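Side-chain contacts in centrosome-associated zinc finger protein Cp190 (PDB 6ER1), which organises chromatin domains and their boundaries when recruited by insulator DNA-binding proteins, and homodimerises through its N-terminal BTB domain, the part in this structure: residues D59-L64 with K113-T118; N27-T32 with P88-M93. All coordinates share one frame; numbering follows the deposited sequence.

Interaction 1 of 2, residues D59-L64 with K113-T118; sequences DYFNVL and KEMNMT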
loop_
_atom_site.group_PDB
_atom_site.type_symbol
_atom_site.label_atom_id
_atom_site.label_comp_id
_atom_site.label_asym_id
_atom_site.label_seq_id
_atom_site.Cartn_x
_atom_site.Cartn_y
_atom_site.Cartn_z
ATOM N N ASP A 59 10.750 10.338 3.351
ATOM C CA ASP A 59 10.389 10.535 4.769
ATOM C C ASP A 59 9.882 11.965 5.072
ATOM O O ASP A 59 9.577 12.298 6.212
ATOM C CB ASP A 59 11.549 10.198 5.694
ATOM C CG ASP A 59 11.807 8.715 5.757
ATOM O OD1 ASP A 59 10.828 8.009 6.058
ATOM O OD2 ASP A 59 12.949 8.311 5.454
ATOM N N TYR A 60 9.709 12.768 4.039
ATOM C CA TYR A 60 9.328 14.177 4.255
ATOM C C TYR A 60 7.951 14.310 4.890
ATOM O O TYR A 60 7.735 15.152 5.753
ATOM C CB TYR A 60 9.397 14.903 2.965
ATOM C CG TYR A 60 9.187 16.396 3.069
ATOM C CD1 TYR A 60 10.185 17.258 3.526
ATOM C CD2 TYR A 60 7.988 16.952 2.632
ATOM C CE1 TYR A 60 9.986 18.649 3.551
ATOM C CE2 TYR A 60 7.790 18.322 2.598
ATOM C CZ TYR A 60 8.765 19.167 3.058
ATOM O OH TYR A 60 8.500 20.526 3.053
ATOM N N PHE A 61 6.977 13.507 4.439
ATOM C CA PHE A 61 5.665 13.573 5.063
ATOM C C PHE A 61 5.723 13.117 6.534
ATOM O O PHE A 61 5.005 13.665 7.354
ATOM C CB PHE A 61 4.615 12.817 4.269
ATOM C CG PHE A 61 4.238 13.481 2.972
ATOM C CD1 PHE A 61 3.224 14.391 2.959
ATOM C CD2 PHE A 61 4.879 13.192 1.775
ATOM C CE1 PHE A 61 2.857 14.990 1.794
ATOM C CE2 PHE A 61 4.522 13.823 0.596
ATOM C CZ PHE A 61 3.496 14.691 0.632
ATOM N N ASN A 62 6.639 12.178 6.871
ATOM C CA ASN A 62 6.874 11.805 8.258
ATOM C C ASN A 62 7.327 13.021 9.083
ATOM O O ASN A 62 6.828 13.275 10.171
ATOM C CB ASN A 62 7.857 10.627 8.419
ATOM C CG ASN A 62 7.311 9.323 7.862
ATOM O OD1 ASN A 62 6.136 9.023 8.004
ATOM N ND2 ASN A 62 8.191 8.517 7.275
ATOM N N VAL A 63 8.246 13.783 8.523
ATOM C CA VAL A 63 8.720 14.972 9.243
ATOM C C VAL A 63 7.651 16.037 9.359
ATOM O O VAL A 63 7.545 16.669 10.403
ATOM C CB VAL A 63 10.098 15.479 8.717
ATOM C CG1 VAL A 63 10.247 16.989 8.690
ATOM C CG2 VAL A 63 11.191 14.902 9.606
ATOM N N LEU A 64 6.838 16.194 8.302
ATOM C CA LEU A 64 5.691 17.139 8.387
ATOM C C LEU A 64 4.721 16.733 9.514
ATOM O O LEU A 64 4.277 17.564 10.272
ATOM C CB LEU A 64 4.962 17.209 7.041
ATOM C CG LEU A 64 5.699 17.770 5.847
ATOM C CD1 LEU A 64 4.743 17.932 4.673
ATOM C CD2 LEU A 64 6.437 19.057 6.172
ATOM N N LYS A 113 14.345 17.974 -4.043
ATOM C CA LYS A 113 15.577 18.139 -3.263
ATOM C C LYS A 113 15.278 18.459 -1.844
ATOM O O LYS A 113 15.926 17.838 -0.879
ATOM C CB LYS A 113 16.537 19.196 -3.875
ATOM C CG LYS A 113 17.174 18.804 -5.184
ATOM C CD LYS A 113 18.025 19.957 -5.708
ATOM C CE LYS A 113 18.991 19.616 -6.845
ATOM N NZ LYS A 113 20.443 19.572 -6.586
ATOM N N GLU A 114 14.314 19.248 -1.482
ATOM C CA GLU A 114 13.949 19.541 -0.119
ATOM C C GLU A 114 13.434 18.271 0.578
ATOM O O GLU A 114 13.686 18.142 1.809
ATOM C CB GLU A 114 12.839 20.655 -0.132
ATOM C CG GLU A 114 12.193 20.947 1.217
ATOM C CD GLU A 114 11.336 22.183 1.338
ATOM O OE1 GLU A 114 11.556 23.090 0.522
ATOM O OE2 GLU A 114 10.499 22.273 2.310
ATOM N N MET A 115 12.763 17.416 -0.128
ATOM C CA MET A 115 12.159 16.194 0.408
ATOM C C MET A 115 13.207 15.078 0.468
ATOM O O MET A 115 12.930 14.058 1.120
ATOM C CB MET A 115 11.052 15.670 -0.482
ATOM C CG MET A 115 9.864 16.607 -0.623
ATOM S SD MET A 115 8.682 16.013 -1.866
ATOM C CE MET A 115 7.962 14.708 -0.941
ATOM N N ASN A 116 14.308 15.248 -0.201
ATOM C CA ASN A 116 15.297 14.193 -0.523
ATOM C C ASN A 116 14.598 13.054 -1.139
ATOM O O ASN A 116 14.864 11.844 -0.803
ATOM C CB ASN A 116 16.185 13.763 0.657
ATOM C CG ASN A 116 17.416 13.100 0.141
ATOM O OD1 ASN A 116 18.059 13.546 -0.802
ATOM N ND2 ASN A 116 17.746 11.907 0.774
ATOM N N MET A 117 13.689 13.212 -2.053
ATOM C CA MET A 117 12.963 12.186 -2.717
ATOM C C MET A 117 13.771 11.673 -3.869
ATOM O O MET A 117 13.592 11.996 -5.049
ATOM C CB MET A 117 11.576 12.678 -3.163
ATOM C CG MET A 117 10.686 11.617 -3.719
ATOM S SD MET A 117 9.026 12.312 -3.972
ATOM C CE MET A 117 8.267 11.030 -4.908
ATOM N N THR A 118 14.709 10.756 -3.546
ATOM C CA THR A 118 15.678 10.290 -4.473
ATOM C C THR A 118 15.111 9.749 -5.778
ATOM O O THR A 118 15.658 10.023 -6.874
ATOM C CB THR A 118 16.535 9.179 -3.768
ATOM O OG1 THR A 118 17.046 9.743 -2.550
ATOM C CG2 THR A 118 17.680 8.716 -4.637
HETATM O O HOH W 1 13.136 11.596 2.016
#
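Y60 and M115 pack at about a right angle, the methionine CG lying over one face of the tyrosine ring. This CG lies 4.0 Å from the centroid of the Y60 ring, offset toward the rim and 22° off the ring normal, a CH-pi contact; SD sits farther out and oblique, adding a Met-aromatic component. A bend at chi3 turns the end of M115 toward the ring of F61, and its CE stops 3.9 Å from CE2 of F61. With CG anti to the backbone N (chi1 -173°), the Y60 ring reaches along the last turn of helix 105-115, where OH donates a 2.8 Å hydrogen bond to OE2 of E114. Ring and carboxylate planes stand 75° apart, and the hydroxyl meets that oxygen from above the carboxylate plane. E80 brings a second carboxylate near the same OE2, so the tyrosine proton probably eases the repulsion between them. A phenylalanine in place of Y60 would probably leave the E114 carboxylate without its hydroxyl donor beside E80. At the backbone, a water accepts from D59 N (3.0 Å) and donates to M115 O (2.6 Å), joining the two segments. N116, with positive phi, closes helix 105-115 in a Schellman motif, so the contact joins the start of helix 60-67 to a capped helix C-terminus within the BTB/POZ fold.

Interaction 2 of 2, residues N27-T32 with P88-M93; sequences NFFNKT and PIVNFM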
loop_
_atom_site.group_PDB
_atom_site.type_symbol
_atom_site.label_atom_id
_atom_site.label_comp_id
_atom_site.label_asym_id
_atom_site.label_seq_id
_atom_site.Cartn_x
_atom_site.Cartn_y
_atom_site.Cartn_z
ATOM N N ASN A 27 -7.162 2.655 -7.476
ATOM C CA ASN A 27 -8.582 2.713 -7.244
ATOM C C ASN A 27 -8.932 3.171 -5.843
ATOM O O ASN A 27 -9.822 3.982 -5.638
ATOM C CB ASN A 27 -9.236 1.390 -7.588
ATOM C CG ASN A 27 -10.734 1.406 -7.379
ATOM O OD1 ASN A 27 -11.441 2.190 -8.040
ATOM N ND2 ASN A 27 -11.226 0.570 -6.462
ATOM N N PHE A 28 -8.239 2.633 -4.853
ATOM C CA PHE A 28 -8.469 3.087 -3.491
ATOM C C PHE A 28 -8.208 4.603 -3.298
ATOM O O PHE A 28 -8.925 5.292 -2.560
ATOM C CB PHE A 28 -7.609 2.302 -2.499
ATOM C CG PHE A 28 -7.941 0.829 -2.391
ATOM C CD1 PHE A 28 -9.229 0.325 -2.636
ATOM C CD2 PHE A 28 -6.928 -0.046 -2.070
ATOM C CE1 PHE A 28 -9.488 -1.027 -2.515
ATOM C CE2 PHE A 28 -7.185 -1.394 -1.910
ATOM C CZ PHE A 28 -8.449 -1.883 -2.153
ATOM N N PHE A 29 -7.136 5.072 -3.903
ATOM C CA PHE A 29 -6.793 6.488 -3.870
ATOM C C PHE A 29 -7.882 7.331 -4.506
ATOM O O PHE A 29 -8.336 8.295 -3.895
ATOM C CB PHE A 29 -5.440 6.712 -4.553
ATOM C CG PHE A 29 -5.001 8.158 -4.665
ATOM C CD1 PHE A 29 -4.964 8.980 -3.565
ATOM C CD2 PHE A 29 -4.460 8.593 -5.827
ATOM C CE1 PHE A 29 -4.501 10.252 -3.649
ATOM C CE2 PHE A 29 -3.997 9.879 -5.943
ATOM C CZ PHE A 29 -4.031 10.730 -4.855
ATOM N N ASN A 30 -8.389 6.897 -5.659
ATOM C CA ASN A 30 -9.436 7.636 -6.359
ATOM C C ASN A 30 -10.733 7.678 -5.552
ATOM O O ASN A 30 -11.421 8.680 -5.585
ATOM C CB ASN A 30 -9.695 7.003 -7.723
ATOM C CG ASN A 30 -8.506 7.089 -8.672
ATOM O OD1 ASN A 30 -7.603 7.886 -8.487
ATOM N ND2 ASN A 30 -8.500 6.234 -9.681
ATOM N N LYS A 31 -11.030 6.622 -4.787
ATOM C CA LYS A 31 -12.283 6.520 -4.026
ATOM C C LYS A 31 -12.091 6.971 -2.560
ATOM O O LYS A 31 -13.050 6.986 -1.796
ATOM C CB LYS A 31 -12.760 5.038 -4.047
ATOM C CG LYS A 31 -13.134 4.507 -5.429
ATOM C CD LYS A 31 -14.480 5.002 -5.916
ATOM C CE LYS A 31 -14.670 4.763 -7.416
ATOM N NZ LYS A 31 -14.512 3.332 -7.807
ATOM N N THR A 32 -10.851 7.314 -2.174
ATOM C CA THR A 32 -10.426 7.657 -0.786
ATOM C C THR A 32 -10.725 6.545 0.213
ATOM O O THR A 32 -11.162 6.806 1.334
ATOM C CB THR A 32 -10.972 8.998 -0.268
ATOM O OG1 THR A 32 -12.303 8.813 0.212
ATOM C CG2 THR A 32 -10.893 10.006 -1.349
ATOM N N PRO A 88 1.077 16.781 -8.231
ATOM C CA PRO A 88 1.811 15.969 -9.200
ATOM C C PRO A 88 2.744 14.937 -8.482
ATOM O O PRO A 88 2.890 13.825 -9.024
ATOM C CB PRO A 88 2.614 16.963 -10.047
ATOM C CG PRO A 88 2.115 18.255 -9.681
ATOM C CD PRO A 88 1.225 18.232 -8.509
ATOM N N ILE A 89 3.364 15.385 -7.391
ATOM C CA ILE A 89 4.296 14.441 -6.665
ATOM C C ILE A 89 3.509 13.267 -6.106
ATOM O O ILE A 89 3.965 12.107 -6.244
ATOM C CB ILE A 89 5.080 15.216 -5.649
ATOM C CG1 ILE A 89 6.086 16.102 -6.365
ATOM C CG2 ILE A 89 5.832 14.238 -4.721
ATOM C CD1 ILE A 89 6.837 17.058 -5.499
ATOM N N VAL A 90 2.383 13.503 -5.467
ATOM C CA VAL A 90 1.588 12.396 -4.940
ATOM C C VAL A 90 1.114 11.502 -6.059
ATOM O O VAL A 90 1.125 10.249 -5.952
ATOM C CB VAL A 90 0.420 12.904 -4.068
ATOM C CG1 VAL A 90 -0.601 11.803 -3.756
ATOM C CG2 VAL A 90 0.925 13.489 -2.772
ATOM N N ASN A 91 0.656 12.069 -7.181
ATOM C CA ASN A 91 0.247 11.206 -8.268
ATOM C C ASN A 91 1.399 10.314 -8.803
ATOM O O ASN A 91 1.195 9.122 -9.155
ATOM C CB ASN A 91 -0.389 11.997 -9.404
ATOM C CG ASN A 91 -1.786 12.552 -9.076
ATOM O OD1 ASN A 91 -2.509 11.992 -8.277
ATOM N ND2 ASN A 91 -2.184 13.591 -9.770
ATOM N N PHE A 92 2.597 10.876 -8.822
ATOM C CA PHE A 92 3.819 10.121 -9.139
ATOM C C PHE A 92 4.016 8.981 -8.134
ATOM O O PHE A 92 4.296 7.829 -8.559
ATOM C CB PHE A 92 5.048 11.020 -9.169
ATOM C CG PHE A 92 6.341 10.291 -9.238
ATOM C CD1 PHE A 92 6.778 9.658 -10.362
ATOM C CD2 PHE A 92 7.051 10.145 -8.080
ATOM C CE1 PHE A 92 7.946 8.923 -10.357
ATOM C CE2 PHE A 92 8.231 9.421 -8.060
ATOM C CZ PHE A 92 8.687 8.830 -9.206
ATOM N N MET A 93 3.824 9.267 -6.856
ATOM C CA MET A 93 4.045 8.175 -5.858
ATOM C C MET A 93 3.113 7.008 -6.077
ATOM O O MET A 93 3.503 5.828 -5.855
ATOM C CB MET A 93 3.880 8.694 -4.454
ATOM C CG MET A 93 4.906 9.684 -4.060
ATOM S SD MET A 93 4.367 10.515 -2.548
ATOM C CE MET A 93 5.807 11.064 -1.979
#
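F29 is the residue of the first segment that reaches across to helix 83-95, where it meets V90 and N91. Two residues earlier in the sequence, N27 faces elsewhere and accepts a 3.3 Å hydrogen bond at OD1 from NZ of K31, on a lone pair in the carbonyl plane, a tie along the helix's own surface. F28 turns to the dimer partner, packing on L52 of the second subunit. At F29, CG anti to the backbone N (chi1 176°) carries the ring outward across the gap between backbones whose nearest CA atoms, of F29 and N91, are 9.5 Å apart. There CZ of F29 lies 3.8 Å from CG1 of V90, an oblique apolar touch, while OD1 of N91 comes to the ring edge, in its plane, 3.5 Å from CE2 of F29. The amide is turned 70° from the ring. Y94 stacks on the same phenylalanine. Three residues after F29, T32 has positive phi and completes a Schellman motif at the C-terminal end of the helix, its OG1 donating to K31 O at 2.8 Å. Chemically, the interface is a slender one: a methyl group supplies dispersion, and the amide oxygen, facing the electropositive rim of the ring, probably adds a modest electrostatic attraction.

Overall arrangement
Two small contacts show how a compact alpha/beta domain is tied together by segments distant in sequence. Their centres lie about 17 Å apart, and along the chain they interleave: 27-32, 59-64, 88-93, then 113-118. Helix 83-95 is the common element. Its 88-93 segment receives helix 17-31 in interaction 2, while M117, between helices 105-115 and 118-124, packs against F92, M93 and I89, and F61 also touches M93. The segments of interactions 1 and 2 thus meet through buried side chains of the BTB/POZ domain. Y34 of the second subunit hydrogen-bonds N62 and its W17 the carbonyl of M93, so both regions also border the homodimer interface.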